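Putative cell adhesion protein (Bacteroides thetaiotaomicron, PDB 4DGU) is probably a fimbrillin-like pilus component that takes part in cell adhesion, and it binds zinc ions. Local coordinates at residues V130-L135 / I176-V181; G144-E149 / I203-V208; S151-G156 / L190-N195; I194-E199 / V215-L220. One frame throughout, in Å; residues are numbered along the deposited sequence.

Contact 1. Residues V130-L135 / I176-V181; sequences VPVIIL and IEVKKV
V178 meets V132 and I134 with its side chain and carries most of the apolar contact. Its CB already lies 4.0 Å from I134 CD1. Beyond it, CG1, anti to the backbone N (chi1 -176°), does most of the touching: V132 CG1 and I134 CG1 each approach it to 3.6 Å. The other branch, CG2, lies 4.1 Å from V132 CG1. The V132 and V178 side chains cross at about a right angle, whereas I134 runs past V178 at a slant and sets its CD1 3.6 Å from V178 O.

The backbones stand too far apart for direct pairing, with 7.0 Å between V132 CA and V178 CA, and three waters bridge the gap. K179 O accepts from two of them: one also donates to V132 O, and the other accepts from I134 N at 2.8 Å. The third accepts from V181 N and donates to I134 O. Beyond the two segments, L150 of strand 147-159 touches both V132 and V178. Methyl packing and water bridges therefore divide the work: the valines and isoleucine close the interior, while water links the backbone groups of the two segments.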
loop_
_atom_site.group_PDB
_atom_site.type_symbol
_atom_site.label_atom_id
_atom_site.label_comp_id
_atom_site.label_asym_id
_atom_site.label_seq_id
_atom_site.Cartn_x
_atom_site.Cartn_y
_atom_site.Cartn_z
ATOM N N VAL A 130 -12.386 -16.304 6.261
ATOM C CA VAL A 130 -11.353 -15.959 5.284
ATOM C C VAL A 130 -10.747 -17.245 4.671
ATOM O O VAL A 130 -10.021 -17.939 5.376
ATOM C CB VAL A 130 -10.255 -15.027 5.926
ATOM C CG1 VAL A 130 -9.158 -14.643 4.928
ATOM C CG2 VAL A 130 -10.880 -13.766 6.548
ATOM N N PRO A 131 -11.024 -17.595 3.385
ATOM C CA PRO A 131 -10.388 -18.792 2.799
ATOM C C PRO A 131 -8.887 -18.617 2.621
ATOM O O PRO A 131 -8.377 -17.495 2.434
ATOM C CB PRO A 131 -11.068 -18.949 1.430
ATOM C CG PRO A 131 -12.150 -17.972 1.370
ATOM C CD PRO A 131 -11.886 -16.918 2.397
ATOM N N VAL A 132 -8.177 -19.736 2.698
ATOM C CA VAL A 132 -6.725 -19.785 2.552
ATOM C C VAL A 132 -6.391 -20.659 1.340
ATOM O O VAL A 132 -6.826 -21.815 1.276
ATOM C CB VAL A 132 -6.004 -20.289 3.845
ATOM C CG1 VAL A 132 -4.487 -20.134 3.714
ATOM C CG2 VAL A 132 -6.512 -19.563 5.090
ATOM N N ILE A 133 -5.626 -20.104 0.385
ATOM C CA ILE A 133 -5.206 -20.860 -0.798
ATOM C C ILE A 133 -3.694 -20.987 -0.825
ATOM O O ILE A 133 -2.988 -20.023 -0.537
ATOM C CB ILE A 133 -5.761 -20.297 -2.137
ATOM C CG1 ILE A 133 -5.302 -18.848 -2.415
ATOM C CG2 ILE A 133 -7.295 -20.415 -2.174
ATOM C CD1 ILE A 133 -5.588 -18.379 -3.811
ATOM N N ILE A 134 -3.206 -22.179 -1.171
ATOM C CA ILE A 134 -1.771 -22.472 -1.312
ATOM C C ILE A 134 -1.423 -22.419 -2.789
ATOM O O ILE A 134 -1.980 -23.170 -3.603
ATOM C CB ILE A 134 -1.284 -23.817 -0.675
ATOM C CG1 ILE A 134 -1.887 -24.051 0.728
ATOM C CG2 ILE A 134 0.280 -23.881 -0.641
ATOM C CD1 ILE A 134 -1.723 -25.522 1.236
ATOM N N LEU A 135 -0.483 -21.536 -3.125
ATOM C CA LEU A 135 -0.054 -21.361 -4.512
ATOM C C LEU A 135 1.432 -21.590 -4.663
ATOM O O LEU A 135 2.210 -21.352 -3.727
ATOM C CB LEU A 135 -0.426 -19.943 -5.032
ATOM C CG LEU A 135 -1.845 -19.451 -4.752
ATOM C CD1 LEU A 135 -1.917 -17.948 -4.827
ATOM C CD2 LEU A 135 -2.852 -20.117 -5.656
ATOM N N ILE A 176 -3.098 -24.533 12.553
ATOM C CA ILE A 176 -4.156 -24.940 11.627
ATOM C C ILE A 176 -3.488 -25.438 10.344
ATOM O O ILE A 176 -2.752 -24.676 9.723
ATOM C CB ILE A 176 -5.123 -23.724 11.350
ATOM C CG1 ILE A 176 -5.689 -23.104 12.671
ATOM C CG2 ILE A 176 -6.260 -24.114 10.389
ATOM C CD1 ILE A 176 -5.645 -21.541 12.742
ATOM N N GLU A 177 -3.727 -26.702 9.956
ATOM C CA GLU A 177 -3.194 -27.218 8.696
ATOM C C GLU A 177 -4.065 -26.690 7.521
ATOM O O GLU A 177 -5.300 -26.646 7.628
ATOM C CB GLU A 177 -3.123 -28.745 8.692
ATOM C CG GLU A 177 -2.132 -29.279 7.667
ATOM C CD GLU A 177 -2.091 -30.780 7.445
ATOM O OE1 GLU A 177 -2.527 -31.545 8.339
ATOM O OE2 GLU A 177 -1.579 -31.193 6.379
ATOM N N VAL A 178 -3.402 -26.262 6.429
ATOM C CA VAL A 178 -4.061 -25.681 5.260
ATOM C C VAL A 178 -4.233 -26.762 4.192
ATOM O O VAL A 178 -3.290 -27.459 3.831
ATOM C CB VAL A 178 -3.312 -24.417 4.735
ATOM C CG1 VAL A 178 -4.053 -23.754 3.569
ATOM C CG2 VAL A 178 -3.123 -23.403 5.844
ATOM N N LYS A 179 -5.459 -26.912 3.716
ATOM C CA LYS A 179 -5.813 -27.864 2.668
ATOM C C LYS A 179 -5.447 -27.317 1.285
ATOM O O LYS A 179 -5.534 -26.104 1.043
ATOM C CB LYS A 179 -7.332 -28.163 2.707
ATOM C CG LYS A 179 -7.832 -28.638 4.062
ATOM C CD LYS A 179 -8.683 -29.894 3.922
ATOM C CE LYS A 179 -9.041 -30.479 5.268
ATOM N NZ LYS A 179 -9.462 -31.908 5.163
ATOM N N LYS A 180 -5.053 -28.214 0.372
ATOM C CA LYS A 180 -4.775 -27.859 -1.012
ATOM C C LYS A 180 -6.124 -27.758 -1.761
ATOM O O LYS A 180 -7.126 -28.317 -1.294
ATOM C CB LYS A 180 -3.857 -28.899 -1.670
ATOM C CG LYS A 180 -2.413 -28.942 -1.168
ATOM C CD LYS A 180 -1.613 -29.984 -1.943
ATOM C CE LYS A 180 -2.102 -31.419 -1.737
ATOM N NZ LYS A 180 -1.399 -32.396 -2.623
ATOM N N VAL A 181 -6.139 -27.094 -2.935
ATOM C CA VAL A 181 -7.339 -26.952 -3.789
ATOM C C VAL A 181 -7.939 -28.339 -4.150
ATOM O O VAL A 181 -9.164 -28.496 -4.116
ATOM C CB VAL A 181 -6.965 -26.133 -5.053
ATOM C CG1 VAL A 181 -8.038 -26.240 -6.137
ATOM C CG2 VAL A 181 -6.683 -24.671 -4.689
HETATM O O HOH W 1 -7.486 -24.329 1.780
HETATM O O HOH W 2 -4.932 -24.362 -1.082
HETATM O O HOH W 3 -3.578 -25.967 -3.463
#

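Contact 2. Residues G144-E149 / I203-V208; sequences GEAKVE and ITVGGV
An antiparallel ladder between strands 147-159 and 201-204 forms this contact, next to the turn through G206 and G207 that joins 201-204 to 209-214, where V205 N donates to V208 O. K147 and T204 are its hydrogen-bonded pair. K147 N donates to T204 O over 2.7 Å (N-H...O angle 166°), and T204 N returns the bond to K147 O over 2.8 Å. I203 CA adds a CA-H...O contact to K147 O at 3.2 Å.

V148 and I203 make the following non-hydrogen-bonded pair, with CA atoms 4.6 Å apart and side chains on the face away from K147 and T204. I203 CG1 is anti to the backbone N (chi1 179°), and the chain beyond it brings CD1 within 3.6 Å of A146 CB and 4.0 Å of V148 CG2. One methyl thus spans two residues of the opposing segment. A146 CB also packs on V205 CB at 3.8 Å, extending the apolar contact past the last paired residues.

Strand 209-214 pairs with 201-204, and its I212 touches both V148 and I203. Strand 173-177 lies along the other edge of 147-159, where E177 packs on K147. V228 and L230 of strand 225-230 touch V148 and I203 respectively.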
loop_
_atom_site.group_PDB
_atom_site.type_symbol
_atom_site.label_atom_id
_atom_site.label_comp_id
_atom_site.label_asym_id
_atom_site.label_seq_id
_atom_site.Cartn_x
_atom_site.Cartn_y
_atom_site.Cartn_z
ATOM N N GLY A 144 1.924 -30.359 -4.501
ATOM C CA GLY A 144 2.935 -31.206 -3.871
ATOM C C GLY A 144 2.534 -31.927 -2.589
ATOM O O GLY A 144 1.350 -31.971 -2.225
ATOM N N GLU A 145 3.531 -32.518 -1.892
ATOM C CA GLU A 145 3.278 -33.294 -0.668
ATOM C C GLU A 145 3.752 -32.571 0.620
ATOM O O GLU A 145 3.686 -33.138 1.718
ATOM C CB GLU A 145 3.908 -34.696 -0.772
ATOM C CG GLU A 145 3.256 -35.591 -1.826
ATOM C CD GLU A 145 1.795 -35.956 -1.616
ATOM O OE1 GLU A 145 1.523 -36.932 -0.879
ATOM O OE2 GLU A 145 0.924 -35.296 -2.230
ATOM N N ALA A 146 4.163 -31.307 0.487
ATOM C CA ALA A 146 4.567 -30.487 1.619
ATOM C C ALA A 146 3.375 -30.147 2.513
ATOM O O ALA A 146 2.262 -29.938 2.017
ATOM C CB ALA A 146 5.214 -29.213 1.122
ATOM N N LYS A 147 3.605 -30.122 3.829
ATOM C CA LYS A 147 2.596 -29.767 4.824
ATOM C C LYS A 147 2.704 -28.254 5.088
ATOM O O LYS A 147 3.794 -27.764 5.365
ATOM C CB LYS A 147 2.777 -30.605 6.118
ATOM C CG LYS A 147 1.724 -30.350 7.209
ATOM C CD LYS A 147 1.667 -31.460 8.260
ATOM C CE LYS A 147 2.652 -31.289 9.397
ATOM N NZ LYS A 147 2.507 -32.369 10.413
ATOM N N VAL A 148 1.586 -27.522 4.943
ATOM C CA VAL A 148 1.515 -26.079 5.157
ATOM C C VAL A 148 0.590 -25.842 6.344
ATOM O O VAL A 148 -0.563 -26.284 6.334
ATOM C CB VAL A 148 1.052 -25.269 3.894
ATOM C CG1 VAL A 148 1.142 -23.760 4.140
ATOM C CG2 VAL A 148 1.856 -25.653 2.647
ATOM N N GLU A 149 1.103 -25.137 7.359
ATOM C CA GLU A 149 0.348 -24.801 8.566
ATOM C C GLU A 149 0.413 -23.306 8.861
ATOM O O GLU A 149 1.411 -22.667 8.561
ATOM C CB GLU A 149 0.906 -25.565 9.769
ATOM C CG GLU A 149 0.837 -27.079 9.683
ATOM C CD GLU A 149 1.504 -27.754 10.867
ATOM O OE1 GLU A 149 2.753 -27.687 10.963
ATOM O OE2 GLU A 149 0.777 -28.324 11.715
ATOM N N ILE A 203 6.150 -24.510 6.518
ATOM C CA ILE A 203 6.074 -25.494 5.453
ATOM C C ILE A 203 7.053 -26.619 5.830
ATOM O O ILE A 203 8.238 -26.359 6.082
ATOM C CB ILE A 203 6.260 -24.950 4.005
ATOM C CG1 ILE A 203 6.181 -26.092 2.973
ATOM C CG2 ILE A 203 7.525 -24.102 3.840
ATOM C CD1 ILE A 203 5.735 -25.710 1.659
ATOM N N THR A 204 6.526 -27.846 5.930
ATOM C CA THR A 204 7.273 -29.038 6.285
ATOM C C THR A 204 7.266 -30.008 5.096
ATOM O O THR A 204 6.205 -30.373 4.587
ATOM C CB THR A 204 6.686 -29.664 7.567
ATOM O OG1 THR A 204 6.605 -28.670 8.587
ATOM C CG2 THR A 204 7.492 -30.859 8.068
ATOM N N VAL A 205 8.454 -30.412 4.648
ATOM C CA VAL A 205 8.595 -31.378 3.557
ATOM C C VAL A 205 9.854 -32.193 3.856
ATOM O O VAL A 205 10.960 -31.649 3.901
ATOM C CB VAL A 205 8.544 -30.770 2.117
ATOM C CG1 VAL A 205 9.627 -29.721 1.878
ATOM C CG2 VAL A 205 8.563 -31.858 1.042
ATOM N N GLY A 206 9.635 -33.473 4.147
ATOM C CA GLY A 206 10.679 -34.424 4.498
ATOM C C GLY A 206 11.365 -34.060 5.797
ATOM O O GLY A 206 12.592 -33.899 5.819
ATOM N N GLY A 207 10.555 -33.870 6.849
ATOM C CA GLY A 207 10.990 -33.490 8.193
ATOM C C GLY A 207 11.859 -32.241 8.281
ATOM O O GLY A 207 12.675 -32.120 9.205
ATOM N N VAL A 208 11.721 -31.326 7.291
ATOM C CA VAL A 208 12.463 -30.061 7.195
ATOM C C VAL A 208 11.442 -28.938 7.141
ATOM O O VAL A 208 10.623 -28.896 6.218
ATOM C CB VAL A 208 13.451 -30.008 5.992
ATOM C CG1 VAL A 208 14.165 -28.659 5.921
ATOM C CG2 VAL A 208 14.470 -31.145 6.059
#

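Contact 3. Residues S151-G156 / L190-N195; sequences SLKNEG and LPQKIN. With ZN (zinc ion), chain C.
At the break in strand 147-159 of the antiparallel sheet, the amide of Q192 pairs with both backbone polar atoms of K153, as a neighbouring strand would. K153 N donates to Q192 OE1 over 2.9 Å, in the plane of the side-chain carbonyl and on a lone pair. Q192 NE2 donates back to K153 O over 2.8 Å, again on a lone pair, with K153 O 13° out of the amide plane. NE2 makes a further bond to L190 O at 2.9 Å (N-H...O angle 170°). Three bonds therefore fix the rotation of the amide.

The Q192 side chain starts with CG between the backbone N and the carbonyl carbon (chi1 56°), then runs extended, which carries the amide across to K153. L152 packs beside it, its CB 3.5 Å from Q192 OE1, and its CD2 continues to I194 CG1 at 3.9 Å, the two side chains crossing at about a right angle.

In the next shell, I167 of strand 165-167 touches K153, L190 and Q192, while K153 NZ leaves the contact to bond A171 O. E155 turns the other way and binds a zinc ion together with E174, whose OE1 makes a weak hydrogen bond with N154 ND2. The backbone carrying this ligand is packed by L190, whose CD1 comes within 3.6 Å of G156 N.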
loop_
_atom_site.group_PDB
_atom_site.type_symbol
_atom_site.label_atom_id
_atom_site.label_comp_id
_atom_site.label_asym_id
_atom_site.label_seq_id
_atom_site.Cartn_x
_atom_site.Cartn_y
_atom_site.Cartn_z
ATOM N N SER A 151 -0.304 -20.373 12.136
ATOM C CA SER A 151 -0.497 -20.212 13.577
ATOM C C SER A 151 -1.267 -18.911 13.779
ATOM O O SER A 151 -0.700 -17.812 13.689
ATOM C CB SER A 151 0.828 -20.234 14.338
ATOM O OG SER A 151 0.611 -19.923 15.703
ATOM N N LEU A 152 -2.592 -19.056 13.966
ATOM C CA LEU A 152 -3.546 -17.957 14.098
ATOM C C LEU A 152 -4.545 -18.212 15.210
ATOM O O LEU A 152 -4.664 -19.328 15.697
ATOM C CB LEU A 152 -4.312 -17.793 12.778
ATOM C CG LEU A 152 -3.528 -17.329 11.560
ATOM C CD1 LEU A 152 -4.372 -17.435 10.319
ATOM C CD2 LEU A 152 -2.985 -15.898 11.744
ATOM N N LYS A 153 -5.309 -17.184 15.574
ATOM C CA LYS A 153 -6.351 -17.299 16.578
ATOM C C LYS A 153 -7.538 -18.010 15.918
ATOM O O LYS A 153 -7.933 -17.690 14.789
ATOM C CB LYS A 153 -6.683 -15.920 17.151
ATOM C CG LYS A 153 -5.523 -15.369 17.970
ATOM C CD LYS A 153 -5.618 -13.885 18.259
ATOM C CE LYS A 153 -4.270 -13.309 18.652
ATOM N NZ LYS A 153 -3.651 -14.010 19.813
ATOM N N ASN A 154 -8.053 -19.040 16.595
ATOM C CA ASN A 154 -9.063 -19.926 16.046
ATOM C C ASN A 154 -10.394 -19.892 16.817
ATOM O O ASN A 154 -11.229 -20.780 16.623
ATOM C CB ASN A 154 -8.449 -21.326 16.031
ATOM C CG ASN A 154 -9.182 -22.347 15.227
ATOM O OD1 ASN A 154 -9.449 -22.166 14.043
ATOM N ND2 ASN A 154 -9.518 -23.449 15.869
ATOM N N GLU A 155 -10.625 -18.856 17.656
ATOM C CA GLU A 155 -11.895 -18.706 18.388
ATOM C C GLU A 155 -12.393 -17.283 18.337
ATOM O O GLU A 155 -11.635 -16.342 18.529
ATOM C CB GLU A 155 -11.810 -19.152 19.859
ATOM C CG GLU A 155 -11.885 -20.650 20.074
ATOM C CD GLU A 155 -10.547 -21.351 19.965
ATOM O OE1 GLU A 155 -9.517 -20.730 20.322
ATOM O OE2 GLU A 155 -10.532 -22.531 19.543
ATOM N N GLY A 156 -13.678 -17.136 18.062
ATOM C CA GLY A 156 -14.304 -15.832 17.958
ATOM C C GLY A 156 -15.777 -15.854 18.263
ATOM O O GLY A 156 -16.337 -16.884 18.628
ATOM N N LEU A 190 -10.612 -17.303 10.853
ATOM C CA LEU A 190 -11.489 -16.255 11.341
ATOM C C LEU A 190 -10.854 -14.888 11.088
ATOM O O LEU A 190 -9.621 -14.810 11.115
ATOM C CB LEU A 190 -11.831 -16.451 12.823
ATOM C CG LEU A 190 -12.498 -17.776 13.230
ATOM C CD1 LEU A 190 -12.642 -17.862 14.728
ATOM C CD2 LEU A 190 -13.880 -17.956 12.570
ATOM N N PRO A 191 -11.659 -13.827 10.765
ATOM C CA PRO A 191 -11.063 -12.488 10.526
ATOM C C PRO A 191 -10.277 -11.969 11.727
ATOM O O PRO A 191 -10.751 -11.981 12.857
ATOM C CB PRO A 191 -12.278 -11.595 10.259
ATOM C CG PRO A 191 -13.393 -12.516 9.953
ATOM C CD PRO A 191 -13.136 -13.788 10.665
ATOM N N GLN A 192 -9.043 -11.547 11.468
ATOM C CA GLN A 192 -8.092 -11.040 12.447
ATOM C C GLN A 192 -6.981 -10.287 11.748
ATOM O O GLN A 192 -6.768 -10.467 10.546
ATOM C CB GLN A 192 -7.500 -12.193 13.283
ATOM C CG GLN A 192 -6.833 -13.293 12.452
ATOM C CD GLN A 192 -6.658 -14.570 13.220
ATOM O OE1 GLN A 192 -5.705 -14.750 13.958
ATOM N NE2 GLN A 192 -7.579 -15.488 13.069
ATOM N N LYS A 193 -6.238 -9.489 12.514
ATOM C CA LYS A 193 -5.105 -8.762 12.005
ATOM C C LYS A 193 -3.853 -9.636 12.052
ATOM O O LYS A 193 -3.523 -10.221 13.085
ATOM C CB LYS A 193 -4.901 -7.450 12.795
ATOM C CG LYS A 193 -3.619 -6.689 12.442
ATOM C CD LYS A 193 -3.910 -5.336 11.845
ATOM C CE LYS A 193 -2.647 -4.626 11.420
ATOM N NZ LYS A 193 -1.897 -4.016 12.569
ATOM N N ILE A 194 -3.139 -9.683 10.920
ATOM C CA ILE A 194 -1.824 -10.332 10.810
ATOM C C ILE A 194 -0.833 -9.188 10.637
ATOM O O ILE A 194 -1.019 -8.366 9.747
ATOM C CB ILE A 194 -1.749 -11.359 9.649
ATOM C CG1 ILE A 194 -2.749 -12.526 9.825
ATOM C CG2 ILE A 194 -0.304 -11.868 9.491
ATOM C CD1 ILE A 194 -2.965 -13.325 8.560
ATOM N N ASN A 195 0.176 -9.107 11.497
ATOM C CA ASN A 195 1.198 -8.050 11.411
ATOM C C ASN A 195 2.300 -8.391 10.405
ATOM O O ASN A 195 2.608 -9.570 10.192
ATOM C CB ASN A 195 1.832 -7.797 12.780
ATOM C CG ASN A 195 0.834 -7.446 13.851
ATOM O OD1 ASN A 195 -0.052 -6.603 13.677
ATOM N ND2 ASN A 195 0.961 -8.096 14.987
HETATM ZN ZN ZN C . -8.734 -23.248 20.403
#

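Contact 4. Residues I194-E199 / V215-L220; sequences INAGEE and VEDLDL. With ZN (zinc ion), chain F.
I194 and L218 exchange two backbone hydrogen bonds as an antiparallel hydrogen-bonded pair. I194 N donates to L218 O over 2.8 Å, and L218 N donates to I194 O. D217 extends the pairing with its side chain: A196 N donates to D217 OD1 over 2.7 Å, meeting the oxygen nearly along its C-O axis, and the same approach leaves A196 CB 3.4 Å from D217 OD1. With CG beside the backbone N (chi1 -87°), the carboxylate reaches across to that N-H. Its other oxygen, OD2, makes a salt bridge with K193 NZ and shares a water with N195 OD1.

One residue from I194, the chain reverses in a type II beta turn from N195 to E198, closed by E198 N donating to N195 O over 3.0 Å. E198 OE1 also accepts from N195 N at 2.8 Å, so this turn is held by a side chain as well as by its backbone. G197 takes the positive phi (76°) of the third position.

Packing completes the interface. I194 CD1 meets L220 CD1 at 3.7 Å, with L226 of strand 225-230 touching I194, L218 and L220.

Beyond the turn, E199 OE2 binds a zinc ion at 2.2 Å together with a water and E137 of the third subunit. A short two-stranded antiparallel ribbon, continued by a type II turn, thus leads directly into an intersubunit zinc site.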
loop_
_atom_site.group_PDB
_atom_site.type_symbol
_atom_site.label_atom_id
_atom_site.label_comp_id
_atom_site.label_asym_id
_atom_site.label_seq_id
_atom_site.Cartn_x
_atom_site.Cartn_y
_atom_site.Cartn_z
ATOM N N ILE A 194 -3.139 -9.683 10.920
ATOM C CA ILE A 194 -1.824 -10.332 10.810
ATOM C C ILE A 194 -0.833 -9.188 10.637
ATOM O O ILE A 194 -1.019 -8.366 9.747
ATOM C CB ILE A 194 -1.749 -11.359 9.649
ATOM C CG1 ILE A 194 -2.749 -12.526 9.825
ATOM C CG2 ILE A 194 -0.304 -11.868 9.491
ATOM C CD1 ILE A 194 -2.965 -13.325 8.560
ATOM N N ASN A 195 0.176 -9.107 11.497
ATOM C CA ASN A 195 1.198 -8.050 11.411
ATOM C C ASN A 195 2.300 -8.391 10.405
ATOM O O ASN A 195 2.608 -9.570 10.192
ATOM C CB ASN A 195 1.832 -7.797 12.780
ATOM C CG ASN A 195 0.834 -7.446 13.851
ATOM O OD1 ASN A 195 -0.052 -6.603 13.677
ATOM N ND2 ASN A 195 0.961 -8.096 14.987
ATOM N N ALA A 196 2.897 -7.348 9.799
ATOM C CA ALA A 196 4.036 -7.447 8.875
ATOM C C ALA A 196 5.191 -8.124 9.583
ATOM O O ALA A 196 5.477 -7.816 10.753
ATOM C CB ALA A 196 4.440 -6.072 8.391
ATOM N N GLY A 197 5.755 -9.134 8.924
ATOM C CA GLY A 197 6.853 -9.921 9.474
ATOM C C GLY A 197 6.454 -10.929 10.544
ATOM O O GLY A 197 7.330 -11.519 11.189
ATOM N N GLU A 198 5.145 -11.131 10.767
ATOM C CA GLU A 198 4.659 -12.087 11.773
ATOM C C GLU A 198 4.876 -13.481 11.187
ATOM O O GLU A 198 4.418 -13.763 10.075
ATOM C CB GLU A 198 3.178 -11.810 12.149
ATOM C CG GLU A 198 2.715 -12.345 13.504
ATOM C CD GLU A 198 1.298 -11.984 13.966
ATOM O OE1 GLU A 198 0.618 -11.155 13.314
ATOM O OE2 GLU A 198 0.875 -12.528 15.013
ATOM N N GLU A 199 5.652 -14.312 11.901
ATOM C CA GLU A 199 6.033 -15.659 11.470
ATOM C C GLU A 199 4.931 -16.642 11.789
ATOM O O GLU A 199 5.111 -17.537 12.611
ATOM C CB GLU A 199 7.352 -16.076 12.130
ATOM C CG GLU A 199 8.430 -15.016 12.013
ATOM C CD GLU A 199 9.734 -15.348 12.701
ATOM O OE1 GLU A 199 9.923 -16.520 13.087
ATOM O OE2 GLU A 199 10.559 -14.427 12.888
ATOM N N VAL A 215 4.351 -10.288 4.654
ATOM C CA VAL A 215 5.231 -9.221 4.198
ATOM C C VAL A 215 4.672 -7.879 4.620
ATOM O O VAL A 215 5.426 -6.949 4.880
ATOM C CB VAL A 215 5.492 -9.269 2.667
ATOM C CG1 VAL A 215 6.448 -10.401 2.315
ATOM C CG2 VAL A 215 4.185 -9.387 1.860
ATOM N N GLU A 216 3.347 -7.785 4.693
ATOM C CA GLU A 216 2.606 -6.572 5.042
ATOM C C GLU A 216 1.508 -6.861 6.083
ATOM O O GLU A 216 1.147 -8.017 6.308
ATOM C CB GLU A 216 1.984 -5.979 3.752
ATOM C CG GLU A 216 1.644 -4.497 3.840
ATOM C CD GLU A 216 2.766 -3.562 4.270
ATOM O OE1 GLU A 216 3.733 -3.398 3.486
ATOM O OE2 GLU A 216 2.651 -2.945 5.357
ATOM N N ASP A 217 1.000 -5.801 6.723
ATOM C CA ASP A 217 -0.108 -5.853 7.673
ATOM C C ASP A 217 -1.355 -6.233 6.917
ATOM O O ASP A 217 -1.596 -5.689 5.823
ATOM C CB ASP A 217 -0.288 -4.490 8.364
ATOM C CG ASP A 217 0.543 -4.236 9.611
ATOM O OD1 ASP A 217 1.517 -4.984 9.848
ATOM O OD2 ASP A 217 0.220 -3.288 10.351
ATOM N N LEU A 218 -2.118 -7.211 7.450
ATOM C CA LEU A 218 -3.362 -7.699 6.825
ATOM C C LEU A 218 -4.440 -7.734 7.846
ATOM O O LEU A 218 -4.440 -8.626 8.680
ATOM C CB LEU A 218 -3.192 -9.102 6.193
ATOM C CG LEU A 218 -2.153 -9.273 5.087
ATOM C CD1 LEU A 218 -1.706 -10.725 4.991
ATOM C CD2 LEU A 218 -2.681 -8.788 3.754
ATOM N N ASP A 219 -5.330 -6.745 7.826
ATOM C CA ASP A 219 -6.440 -6.643 8.761
ATOM C C ASP A 219 -7.640 -7.311 8.091
ATOM O O ASP A 219 -8.473 -6.641 7.466
ATOM C CB ASP A 219 -6.699 -5.164 9.129
ATOM C CG ASP A 219 -7.576 -4.925 10.360
ATOM O OD1 ASP A 219 -7.863 -5.907 11.099
ATOM O OD2 ASP A 219 -7.961 -3.752 10.598
ATOM N N LEU A 220 -7.670 -8.653 8.161
ATOM C CA LEU A 220 -8.646 -9.491 7.465
ATOM C C LEU A 220 -10.059 -9.286 7.962
ATOM O O LEU A 220 -10.286 -9.119 9.160
ATOM C CB LEU A 220 -8.281 -10.974 7.568
ATOM C CG LEU A 220 -6.844 -11.386 7.117
ATOM C CD1 LEU A 220 -6.534 -12.783 7.615
ATOM C CD2 LEU A 220 -6.659 -11.288 5.595
HETATM ZN ZN ZN F . 12.656 -14.967 12.611
HETATM O O HOH W 4 0.875 -3.535 13.300
HETATM O O HOH W 5 13.311 -16.488 11.035
#

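In the fold
From the N terminus, strand 120-135 supplies the first half of contact 1, which closes at 176-181 across a 40-residue span. Segment 144-149 opens contact 2 inside that span and closes only at 203-208, so contacts 1 and 2 cross. Contact 3 begins at 151-156, crosses contact 1, and ends at 190-195, nested within contact 2. Contact 4 starts where contact 3 ends, sharing I194 and N195, and crosses contact 2 before closing at 215-220; it follows contact 1 in series. Strand 147-159 thus serves contacts 2 and 3 at different points, contact 1 joins the larger mixed sheet to its neighbour, and contact 4 adds the small two-stranded ribbon.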